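PDB 5Z8O: Cyclase/dehydrase, which is of unknown function but belongs to the START superfamily, whose helix-grip fold suggests that it binds a lipid or another hydrophobic ligand. Local coordinates for residues B[11-14]-B[15-18]. Sequence-based numbering, arbitrary orientation.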
ATOM      1  N   ALA B  11      27.024 -15.007  11.564  1.00 44.74           N
ATOM      2  CA  ALA B  11      27.533 -15.301  12.904  1.00 43.77           C
ATOM      3  C   ALA B  11      26.493 -14.936  13.965  1.00 46.05           C
ATOM      4  O   ALA B  11      26.695 -14.071  14.818  1.00 47.05           O
ATOM      5  CB  ALA B  11      28.850 -14.573  13.139  1.00 42.31           C
ATOM      6  N   ALA B  12      25.354 -15.621  13.892  1.00 44.77           N
ATOM      7  CA  ALA B  12      24.285 -15.435  14.861  1.00 39.80           C
ATOM      8  C   ALA B  12      23.414 -16.682  14.866  1.00 33.97           C
ATOM      9  O   ALA B  12      23.395 -17.453  13.903  1.00 32.92           O
ATOM     10  CB  ALA B  12      23.444 -14.192  14.545  1.00 35.84           C
ATOM     11  N   SER B  13      22.699 -16.871  15.971  1.00 28.29           N
ATOM     12  CA  SER B  13      21.819 -18.020  16.104  1.00 25.88           C
ATOM     13  C   SER B  13      20.629 -17.907  15.157  1.00 30.90           C
ATOM     14  O   SER B  13      20.303 -16.830  14.645  1.00 31.43           O
ATOM     15  CB  SER B  13      21.327 -18.155  17.542  1.00 26.18           C
ATOM     16  OG  SER B  13      20.482 -17.073  17.895  1.00 32.10           O
ATOM     17  N   ALA B  14      19.970 -19.049  14.931  1.00 23.96           N
ATOM     18  CA  ALA B  14      18.799 -19.071  14.061  1.00 25.69           C
ATOM     19  C   ALA B  14      17.674 -18.228  14.638  1.00 28.27           C
ATOM     20  O   ALA B  14      16.910 -17.613  13.885  1.00 24.00           O
ATOM     21  CB  ALA B  14      18.329 -20.509  13.837  1.00 23.74           C
ATOM     22  N   GLU B  15      17.571 -18.173  15.967  1.00 31.03           N
ATOM     23  CA  GLU B  15      16.530 -17.374  16.602  1.00 35.68           C
ATOM     24  C   GLU B  15      16.780 -15.886  16.401  1.00 32.48           C
ATOM     25  O   GLU B  15      15.834 -15.110  16.233  1.00 35.04           O
ATOM     26  CB  GLU B  15      16.470 -17.704  18.094  1.00 41.31           C
ATOM     27  CG  GLU B  15      15.167 -17.337  18.779  1.00 51.11           C
ATOM     28  CD  GLU B  15      15.366 -16.996  20.246  1.00 58.68           C
ATOM     29  OE1 GLU B  15      16.493 -17.187  20.756  1.00 59.82           O
ATOM     30  OE2 GLU B  15      14.396 -16.546  20.892  1.00 59.42           O
ATOM     31  N   THR B  16      18.049 -15.474  16.404  1.00 29.40           N
ATOM     32  CA  THR B  16      18.377 -14.076  16.144  1.00 29.11           C
ATOM     33  C   THR B  16      18.076 -13.695  14.697  1.00 26.15           C
ATOM     34  O   THR B  16      17.489 -12.639  14.434  1.00 23.44           O
ATOM     35  CB  THR B  16      19.848 -13.816  16.479  1.00 32.04           C
ATOM     36  OG1 THR B  16      20.076 -14.068  17.869  1.00 35.79           O
ATOM     37  CG2 THR B  16      20.232 -12.377  16.159  1.00 34.40           C
ATOM     38  N   ILE B  17      18.466 -14.546  13.743  1.00 21.49           N
ATOM     39  CA  ILE B  17      18.218 -14.249  12.335  1.00 24.06           C
ATOM     40  C   ILE B  17      16.727 -14.273  12.035  1.00 28.23           C
ATOM     41  O   ILE B  17      16.207 -13.398  11.331  1.00 31.10           O
ATOM     42  CB  ILE B  17      18.991 -15.231  11.438  1.00 27.76           C
ATOM     43  CG1 ILE B  17      20.487 -15.066  11.672  1.00 30.11           C
ATOM     44  CG2 ILE B  17      18.652 -14.999   9.975  1.00 27.88           C
ATOM     45  CD1 ILE B  17      20.959 -13.665  11.450  1.00 33.01           C
ATOM     46  N   THR B  18      16.013 -15.264  12.582  1.00 27.04           N
ATOM     47  CA  THR B  18      14.567 -15.330  12.405  1.00 28.25           C
ATOM     48  C   THR B  18      13.886 -14.081  12.953  1.00 25.65           C
ATOM     49  O   THR B  18      12.977 -13.539  12.324  1.00 21.23           O
ATOM     50  CB  THR B  18      14.004 -16.581  13.091  1.00 28.17           C
ATOM     51  OG1 THR B  18      14.484 -17.767  12.437  1.00 33.18           O
ATOM     52  CG2 THR B  18      12.477 -16.561  13.077  1.00 28.36           C
TER
HETATM   53  O   HOH W   1      22.548 -15.164  18.294  1.00 35.53           O
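Ser-13 and Thr-16 bring their hydroxyls together over the first turn of helix 14-22, with OG of Ser-13 3.0 Å from OG1 of Thr-16. A water bridges the two residues: it accepts from the backbone N of Ser-13 at 2.9 Å and is hydrogen-bonded to OG1 of Thr-16 at 2.7 Å. Ser-13 holds the N-cap position, its OG turned back between its own N and carbonyl carbon (chi1 67°), which lets it face OG1 of Thr-16. Beside this polar patch, the CB of Ala-12 rests on two methyls, CG2 of Thr-16 and CD1 of Ile-17, each 4.0 Å away. The turn leads from strand 4-10 of the antiparallel sheet into the first helix of the START (Bet v 1-like) helix-grip fold. Ile-17 N donates to Ser-13 O (3.1 Å) in a nearly straight bond (165°). One residue on, the carbonyl O of Ala-14 is gripped twice by Thr-18, by N and by OG1, each at 2.8 Å and from opposite faces of the carbonyl plane. Thr-18 places that hydroxyl beside its own backbone N (chi1 -66°), turned back toward the preceding turn. Farther out, Ala-12 and Ile-17 pack on Val-141 of the long C-terminal helix, Ala-14, Ile-17 and Thr-18 touch Ile-95 of strand 86-97, and OG1 of Thr-103 hydrogen-bonds to O of Ala-12.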